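Local coordinates for methyltransferase (PDB 3TMA), which transfers a methyl group from S-adenosyl-L-methionine to N2 of the guanosine at position 6 of tRNA(Phe), at residues 190-195 with 214-219; 197-202 with 312-317; 220-225 with 229-234. All blocks are in the same frame, centred on the assembly; numbering follows the deposited sequence.

Interaction 1: 190-195 with 214-219; sequences VLAQAL and SGTIAL
Ala192 and Ile217 carry a buried, predominantly apolar helix-to-helix contact on one side of the Rossmann-fold methyltransferase sheet. Helix 189-198 runs in just ahead of strand 207-209, and helix 216-225 is the helix that follows that strand, so two elements close in sequence are packed against each other. The helices come near because the residue between them is small: the CA atoms of Ala192 and Ile217 are 5.1 Å apart. The methyl of Ala192 points at the second helix and rests on the base of the isoleucine rather than its tip, with Ala192 CB 3.9 Å from Ile217 CG1 and 4.0 Å from Ile217 CA. The same methyl also meets the carbonyl oxygen and CG2 of Thr216, more loosely. One turn further along, Leu195 takes over and extends the contact to the far end of the isoleucine.

The contact lies at the start of helix 216-225. Gly215 occupies the N-cap position with a positive phi of 111°, and its carbonyl accepts the first-turn bond from Leu219 N at 3.0 Å. Ser214, Gly215 and Thr216 are inferred by similarity to bind S-adenosyl-L-methionine, consistent with the glycine-rich loop that follows the first strand in this fold. Ile217 also lies about 4 Å, side chain to side chain, from Asn279, another probable cofactor residue. On another face of helix 189-198, Gln193 NE2 hydrogen-bonds both Glu220 OE2 and Thr224 OG1, one nitrogen tied to two groups of helix 216-225.

With chi1 at -72°, Ile217 CG1 sits beside its own backbone N, and the extended chain beyond carries CD1 over to Leu195, whose side chain it meets at a slant, CD1 to CD1 at 4.2 Å.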
loop_
_atom_site.group_PDB
_atom_site.type_symbol
_atom_site.label_atom_id
_atom_site.label_comp_id
_atom_site.label_asym_id
_atom_site.label_seq_id
_atom_site.Cartn_x
_atom_site.Cartn_y
_atom_site.Cartn_z
ATOM N N VAL A 190 3.175 0.932 2.432
ATOM C CA VAL A 190 2.763 -0.096 1.450
ATOM C C VAL A 190 3.632 -0.045 0.157
ATOM O O VAL A 190 4.080 -1.065 -0.348
ATOM C CB VAL A 190 1.270 0.034 1.115
ATOM C CG1 VAL A 190 0.920 -0.847 -0.102
ATOM C CG2 VAL A 190 0.414 -0.390 2.367
ATOM N N LEU A 191 3.854 1.154 -0.358
ATOM C CA LEU A 191 4.741 1.348 -1.487
ATOM C C LEU A 191 6.188 0.968 -1.190
ATOM O O LEU A 191 6.849 0.306 -2.016
ATOM C CB LEU A 191 4.692 2.794 -1.958
ATOM C CG LEU A 191 3.962 2.846 -3.295
ATOM C CD1 LEU A 191 3.746 4.301 -3.702
ATOM C CD2 LEU A 191 4.826 2.082 -4.311
ATOM N N ALA A 192 6.660 1.305 0.001
ATOM C CA ALA A 192 7.977 0.854 0.446
ATOM C C ALA A 192 8.113 -0.680 0.479
ATOM O O ALA A 192 9.130 -1.244 0.033
ATOM C CB ALA A 192 8.284 1.455 1.842
ATOM N N GLN A 193 7.119 -1.356 1.039
ATOM C CA GLN A 193 7.088 -2.861 1.066
ATOM C C GLN A 193 7.087 -3.444 -0.365
ATOM O O GLN A 193 7.768 -4.449 -0.663
ATOM C CB GLN A 193 5.825 -3.341 1.824
ATOM C CG GLN A 193 5.595 -4.880 1.815
ATOM C CD GLN A 193 6.640 -5.622 2.639
ATOM O OE1 GLN A 193 6.971 -6.753 2.320
ATOM N NE2 GLN A 193 7.183 -4.974 3.676
ATOM N N ALA A 194 6.347 -2.783 -1.273
ATOM C CA ALA A 194 6.349 -3.207 -2.684
ATOM C C ALA A 194 7.733 -3.063 -3.339
ATOM O O ALA A 194 8.161 -3.962 -4.089
ATOM C CB ALA A 194 5.305 -2.394 -3.487
ATOM N N LEU A 195 8.452 -1.959 -3.071
ATOM C CA LEU A 195 9.828 -1.847 -3.622
ATOM C C LEU A 195 10.719 -2.990 -3.121
ATOM O O LEU A 195 11.539 -3.561 -3.879
ATOM C CB LEU A 195 10.492 -0.503 -3.241
ATOM C CG LEU A 195 9.832 0.741 -3.842
ATOM C CD1 LEU A 195 10.528 2.029 -3.326
ATOM C CD2 LEU A 195 9.893 0.654 -5.388
ATOM N N SER A 214 12.253 11.132 6.060
ATOM C CA SER A 214 11.994 10.803 7.458
ATOM C C SER A 214 11.981 9.290 7.755
ATOM O O SER A 214 11.668 8.875 8.866
ATOM C CB SER A 214 10.695 11.474 7.925
ATOM O OG SER A 214 9.691 11.226 6.960
ATOM N N GLY A 215 12.397 8.471 6.790
ATOM C CA GLY A 215 12.904 7.149 7.099
ATOM C C GLY A 215 12.002 6.003 6.644
ATOM O O GLY A 215 12.332 4.860 6.894
ATOM N N THR A 216 10.886 6.286 5.971
ATOM C CA THR A 216 9.868 5.244 5.699
ATOM C C THR A 216 10.364 3.964 5.038
ATOM O O THR A 216 10.059 2.845 5.524
ATOM C CB THR A 216 8.692 5.786 4.884
ATOM O OG1 THR A 216 8.098 6.886 5.592
ATOM C CG2 THR A 216 7.632 4.681 4.671
ATOM N N ILE A 217 11.177 4.104 3.985
ATOM C CA ILE A 217 11.691 2.918 3.290
ATOM C C ILE A 217 12.664 2.101 4.169
ATOM O O ILE A 217 12.543 0.864 4.245
ATOM C CB ILE A 217 12.372 3.285 1.971
ATOM C CG1 ILE A 217 11.319 3.699 0.943
ATOM C CG2 ILE A 217 13.117 2.096 1.407
ATOM C CD1 ILE A 217 11.943 4.461 -0.272
ATOM N N ALA A 218 13.567 2.794 4.877
ATOM C CA ALA A 218 14.490 2.113 5.801
ATOM C C ALA A 218 13.765 1.353 6.919
ATOM O O ALA A 218 14.167 0.235 7.272
ATOM C CB ALA A 218 15.529 3.121 6.426
ATOM N N LEU A 219 12.719 1.962 7.489
ATOM C CA LEU A 219 12.017 1.352 8.600
ATOM C C LEU A 219 11.256 0.148 8.075
ATOM O O LEU A 219 11.194 -0.872 8.760
ATOM C CB LEU A 219 11.017 2.371 9.234
ATOM C CG LEU A 219 11.671 3.648 9.819
ATOM C CD1 LEU A 219 10.625 4.760 10.084
ATOM C CD2 LEU A 219 12.406 3.314 11.110
#

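Interaction 2: 197-202 with 312-317; sequences RLADAR and RVALLT
The guanidinium of Arg312 meets 197-202 through a water, while the aliphatic part of the same side chain runs past the carbonyl of Ala199. Arg312 CD is 3.8 Å from Ala199 O and Arg312 CB 4.1 Å from it, so methylenes rather than charge touch the oxygen. The side chain is extended from CG to NE, which carries the flat group beyond that carbonyl. There its NH1 makes a weak bond to the water, which in turn donates to Leu198 O at 2.9 Å. The Asp200 carboxylate is near but not in contact: Asp200 OD1 is 5.8 Å from Arg312 NE, close enough for a modest electrostatic attraction, probably no more. A second guanidinium, that of Arg202, is modelled with the Asp200 carboxylate in its plane at the edge, but the model has Arg202 NH1 too near the carboxylate, so the details of that pairing are doubtful.

The rest of the packing is apolar, methyl to methyl: Ala199 CB is 3.8 Å from Ala314 CB. Two alanines let the end of helix 189-198 come down onto strand 312-317, an interior strand of the seven-stranded Rossmann-fold methyltransferase sheet, held by backbone bonds to strand 275-278 on one side and to strand 347-353 on the other. The helix stops here in a Schellman motif. Asp200 takes a positive phi of 55°, and one of the two bonds back into the last turn runs from Asp200 N to Arg197 O at 3.0 Å. The chain can then turn away toward strand 207-209. Ala199 packs on Leu277 as well, and Leu198 settles on Val348 and Val350; Arg275 NE offers weak bonds to the carbonyls of both Ala199 and Asp200.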
loop_
_atom_site.group_PDB
_atom_site.type_symbol
_atom_site.label_atom_id
_atom_site.label_comp_id
_atom_site.label_asym_id
_atom_site.label_seq_id
_atom_site.Cartn_x
_atom_site.Cartn_y
_atom_site.Cartn_z
ATOM N N ARG A 197 9.821 -6.041 -2.136
ATOM C CA ARG A 197 9.437 -7.266 -2.827
ATOM C C ARG A 197 9.809 -7.276 -4.314
ATOM O O ARG A 197 10.263 -8.310 -4.848
ATOM C CB ARG A 197 7.914 -7.489 -2.669
ATOM C CG ARG A 197 7.548 -7.847 -1.221
ATOM C CD ARG A 197 6.034 -7.890 -0.951
ATOM N NE ARG A 197 5.765 -8.444 0.388
ATOM C CZ ARG A 197 5.240 -9.650 0.628
ATOM N NH1 ARG A 197 4.852 -10.444 -0.372
ATOM N NH2 ARG A 197 5.106 -10.069 1.875
ATOM N N LEU A 198 9.602 -6.146 -5.003
ATOM C CA LEU A 198 9.974 -6.095 -6.424
ATOM C C LEU A 198 11.489 -6.234 -6.624
ATOM O O LEU A 198 11.928 -6.731 -7.638
ATOM C CB LEU A 198 9.483 -4.811 -7.081
ATOM C CG LEU A 198 7.967 -4.737 -7.186
ATOM C CD1 LEU A 198 7.540 -3.278 -7.460
ATOM C CD2 LEU A 198 7.513 -5.695 -8.322
ATOM N N ALA A 199 12.270 -5.775 -5.657
ATOM C CA ALA A 199 13.743 -5.918 -5.689
ATOM C C ALA A 199 14.214 -7.293 -5.195
ATOM O O ALA A 199 15.413 -7.604 -5.234
ATOM C CB ALA A 199 14.410 -4.826 -4.855
ATOM N N ASP A 200 13.267 -8.109 -4.753
ATOM C CA ASP A 200 13.546 -9.446 -4.239
ATOM C C ASP A 200 14.582 -9.349 -3.107
ATOM O O ASP A 200 15.585 -10.037 -3.129
ATOM C CB ASP A 200 14.070 -10.341 -5.376
ATOM C CG ASP A 200 14.168 -11.819 -4.973
ATOM O OD1 ASP A 200 15.135 -12.494 -5.406
ATOM O OD2 ASP A 200 13.307 -12.289 -4.197
ATOM N N ALA A 201 14.375 -8.435 -2.162
ATOM C CA ALA A 201 15.223 -8.363 -0.964
ATOM C C ALA A 201 14.828 -9.478 0.036
ATOM O O ALA A 201 13.648 -9.675 0.278
ATOM C CB ALA A 201 15.054 -7.036 -0.292
ATOM N N ARG A 202 15.813 -10.148 0.633
ATOM C CA ARG A 202 15.573 -11.258 1.560
ATOM C C ARG A 202 16.444 -11.078 2.795
ATOM O O ARG A 202 17.502 -10.458 2.712
ATOM C CB ARG A 202 15.923 -12.581 0.885
ATOM C CG ARG A 202 14.890 -12.962 -0.181
ATOM C CD ARG A 202 15.150 -14.361 -0.673
ATOM N NE ARG A 202 16.429 -14.457 -1.370
ATOM C CZ ARG A 202 16.602 -14.125 -2.646
ATOM N NH1 ARG A 202 15.579 -13.645 -3.344
ATOM N NH2 ARG A 202 17.788 -14.265 -3.226
ATOM N N ARG A 312 20.568 -5.395 -7.211
ATOM C CA ARG A 312 19.348 -4.885 -7.855
ATOM C C ARG A 312 18.938 -3.543 -7.264
ATOM O O ARG A 312 19.284 -3.250 -6.123
ATOM C CB ARG A 312 18.189 -5.888 -7.735
ATOM C CG ARG A 312 18.407 -7.189 -8.513
ATOM C CD ARG A 312 17.167 -8.088 -8.578
ATOM N NE ARG A 312 17.386 -9.133 -9.576
ATOM C CZ ARG A 312 16.568 -9.423 -10.592
ATOM N NH1 ARG A 312 15.375 -8.839 -10.697
ATOM N NH2 ARG A 312 16.918 -10.357 -11.478
ATOM N N VAL A 313 18.321 -2.685 -8.097
ATOM C CA VAL A 313 17.737 -1.421 -7.648
ATOM C C VAL A 313 16.239 -1.475 -7.941
ATOM O O VAL A 313 15.838 -1.908 -9.014
ATOM C CB VAL A 313 18.338 -0.186 -8.418
ATOM C CG1 VAL A 313 17.883 1.117 -7.779
ATOM C CG2 VAL A 313 19.859 -0.231 -8.427
ATOM N N ALA A 314 15.399 -1.102 -6.984
ATOM C CA ALA A 314 13.989 -0.829 -7.302
ATOM C C ALA A 314 13.792 0.678 -7.146
ATOM O O ALA A 314 14.106 1.247 -6.094
ATOM C CB ALA A 314 13.038 -1.610 -6.338
ATOM N N LEU A 315 13.312 1.303 -8.176
ATOM C CA LEU A 315 13.160 2.709 -8.086
ATOM C C LEU A 315 11.846 3.253 -8.561
ATOM O O LEU A 315 11.256 2.747 -9.457
ATOM C CB LEU A 315 14.366 3.470 -8.653
ATOM C CG LEU A 315 14.502 3.909 -10.100
ATOM C CD1 LEU A 315 13.354 4.892 -10.464
ATOM C CD2 LEU A 315 15.853 4.604 -10.179
ATOM N N LEU A 316 11.414 4.303 -7.910
ATOM C CA LEU A 316 10.111 4.906 -8.254
ATOM C C LEU A 316 10.337 6.262 -8.939
ATOM O O LEU A 316 11.124 7.087 -8.421
ATOM C CB LEU A 316 9.359 5.082 -6.926
ATOM C CG LEU A 316 7.894 5.428 -6.746
ATOM C CD1 LEU A 316 6.918 4.496 -7.466
ATOM C CD2 LEU A 316 7.704 5.333 -5.242
ATOM N N THR A 317 9.685 6.528 -10.073
ATOM C CA THR A 317 9.876 7.820 -10.740
ATOM C C THR A 317 8.639 8.259 -11.540
ATOM O O THR A 317 8.042 7.451 -12.252
ATOM C CB THR A 317 11.144 7.804 -11.724
ATOM O OG1 THR A 317 11.208 9.034 -12.458
ATOM C CG2 THR A 317 11.018 6.670 -12.742
HETATM O O HOH W 1 13.872 -8.604 -8.705
#

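Interaction 3: 220-225 with 229-234; sequences EAASTL and SPVYAG
Leu225 lies against the side chain of Ser229, its CB 3.7 Å from Ser229 OG and its CD1 3.8 Å from that same oxygen. These are van der Waals contacts: the hydroxyl has its hydrogen bonds with Met205 O and Gly204 N instead, in the chain leading into strand 207-209. A chi1 of -61° sets the leucine CG beside its own backbone N and, with chi2 near 174°, CD1 lies alongside Ser229 CB and OG.

Further along, the contact is sparser. Val231 points at the helix, and its CG2 comes to 4.3 Å from Ala222 CB, passing beside that methyl.

These residues close the second half of a beta-alpha-beta unit: strand 207-209, helix 216-225, then strand 231-235, which lies parallel to and beside the first strand in the Rossmann-fold sheet. Leu225 packs on Val207 of the first strand, while Ala222, one turn earlier, meets Val231 of the second. Strand 231-235 is fixed in turn by backbone bonds from Tyr232 to Val207 and from Val231 to Arg257.

Within the helix, Thr224 OG1 donates to Glu220 O at 2.7 Å, 30° out of the carbonyl plane, while Thr224 N reaches that oxygen from the opposite face at 3.0 Å, giving it two donors. The same hydroxyl is hydrogen-bonded to Gln193 NE2 of helix 189-198. The Glu220 carboxylate is buried at the side facing that helix, where OE1 forms salt bridges with Arg177 and with Arg71, from the N-terminal part of the chain that carries the THUMP domain.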
loop_
_atom_site.group_PDB
_atom_site.type_symbol
_atom_site.label_atom_id
_atom_site.label_comp_id
_atom_site.label_asym_id
_atom_site.label_seq_id
_atom_site.Cartn_x
_atom_site.Cartn_y
_atom_site.Cartn_z
ATOM N N GLU A 220 10.573 0.292 6.917
ATOM C CA GLU A 220 9.869 -0.854 6.320
ATOM C C GLU A 220 10.808 -2.042 6.054
ATOM O O GLU A 220 10.485 -3.231 6.379
ATOM C CB GLU A 220 9.107 -0.454 5.055
ATOM C CG GLU A 220 8.217 -1.600 4.481
ATOM C CD GLU A 220 6.961 -1.944 5.357
ATOM O OE1 GLU A 220 6.621 -1.203 6.305
ATOM O OE2 GLU A 220 6.324 -2.977 5.096
ATOM N N ALA A 221 11.971 -1.735 5.486
ATOM C CA ALA A 221 12.976 -2.751 5.219
ATOM C C ALA A 221 13.453 -3.433 6.535
ATOM O O ALA A 221 13.550 -4.665 6.618
ATOM C CB ALA A 221 14.181 -2.103 4.504
ATOM N N ALA A 222 13.832 -2.627 7.529
ATOM C CA ALA A 222 14.343 -3.181 8.813
ATOM C C ALA A 222 13.289 -4.029 9.499
ATOM O O ALA A 222 13.573 -5.150 9.940
ATOM C CB ALA A 222 14.821 -2.069 9.758
ATOM N N SER A 223 12.048 -3.541 9.497
ATOM C CA SER A 223 10.953 -4.225 10.171
ATOM C C SER A 223 10.659 -5.561 9.480
ATOM O O SER A 223 10.330 -6.539 10.131
ATOM C CB SER A 223 9.712 -3.325 10.180
ATOM O OG SER A 223 8.533 -4.052 10.490
ATOM N N THR A 224 10.805 -5.600 8.154
ATOM C CA THR A 224 10.518 -6.814 7.368
ATOM C C THR A 224 11.671 -7.833 7.370
ATOM O O THR A 224 11.439 -9.033 7.472
ATOM C CB THR A 224 10.251 -6.446 5.882
ATOM O OG1 THR A 224 9.145 -5.532 5.829
ATOM C CG2 THR A 224 9.924 -7.729 5.065
ATOM N N LEU A 225 12.897 -7.358 7.197
ATOM C CA LEU A 225 14.059 -8.246 7.010
ATOM C C LEU A 225 14.693 -8.693 8.344
ATOM O O LEU A 225 15.374 -9.751 8.413
ATOM C CB LEU A 225 15.122 -7.525 6.159
ATOM C CG LEU A 225 14.658 -7.141 4.754
ATOM C CD1 LEU A 225 15.746 -6.290 4.013
ATOM C CD2 LEU A 225 14.353 -8.455 3.985
ATOM N N SER A 229 19.900 -8.243 8.388
ATOM C CA SER A 229 20.160 -7.426 7.194
ATOM C C SER A 229 20.677 -6.051 7.639
ATOM O O SER A 229 19.917 -5.270 8.240
ATOM C CB SER A 229 18.879 -7.213 6.374
ATOM O OG SER A 229 18.631 -8.290 5.475
ATOM N N PRO A 230 21.931 -5.722 7.283
ATOM C CA PRO A 230 22.394 -4.332 7.446
ATOM C C PRO A 230 21.567 -3.343 6.586
ATOM O O PRO A 230 21.300 -3.616 5.420
ATOM C CB PRO A 230 23.843 -4.379 6.944
ATOM C CG PRO A 230 24.262 -5.897 7.120
ATOM C CD PRO A 230 22.975 -6.609 6.722
ATOM N N VAL A 231 21.075 -2.271 7.196
ATOM C CA VAL A 231 20.257 -1.264 6.474
ATOM C C VAL A 231 20.958 0.086 6.587
ATOM O O VAL A 231 21.324 0.498 7.692
ATOM C CB VAL A 231 18.844 -1.111 7.059
ATOM C CG1 VAL A 231 18.071 0.024 6.319
ATOM C CG2 VAL A 231 18.089 -2.429 6.914
ATOM N N TYR A 232 21.258 0.689 5.436
ATOM C CA TYR A 232 21.942 1.983 5.348
ATOM C C TYR A 232 20.906 2.962 4.774
ATOM O O TYR A 232 20.087 2.570 3.938
ATOM C CB TYR A 232 23.134 1.861 4.351
ATOM C CG TYR A 232 24.220 0.896 4.817
ATOM C CD1 TYR A 232 25.289 1.345 5.592
ATOM C CD2 TYR A 232 24.211 -0.451 4.420
ATOM C CE1 TYR A 232 26.295 0.444 6.032
ATOM C CE2 TYR A 232 25.223 -1.329 4.810
ATOM C CZ TYR A 232 26.233 -0.888 5.636
ATOM O OH TYR A 232 27.189 -1.795 6.035
ATOM N N ALA A 233 20.931 4.216 5.213
ATOM C CA ALA A 233 19.919 5.150 4.785
ATOM C C ALA A 233 20.539 6.518 4.809
ATOM O O ALA A 233 21.213 6.876 5.778
ATOM C CB ALA A 233 18.706 5.101 5.734
ATOM N N GLY A 234 20.292 7.311 3.760
ATOM C CA GLY A 234 20.987 8.574 3.650
ATOM C C GLY A 234 20.066 9.706 3.282
ATOM O O GLY A 234 19.057 9.507 2.577
#

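All three contacts belong to the methyltransferase domain; interactions 1 and 3 are buried, and interaction 2 has a partly exposed arginine at its edge. Helix 189-198 serves both interaction 1 and interaction 2, while helix 216-225 serves interactions 1 and 3. Interaction 1 joins the two helices and contains the probable cofactor loop; interactions 2 and 3 set each of them on a different strand of one sheet. Chemistry follows place: mainly apolar side chains in interaction 1, a methyl pair bordered by arginine and water at the helix end in interaction 2, and leucine over a hydroxyl in interaction 3. Leu195 O against Ala314 CB joins the first two, and Leu225 CD2 against the backbone of Arg202 the last two.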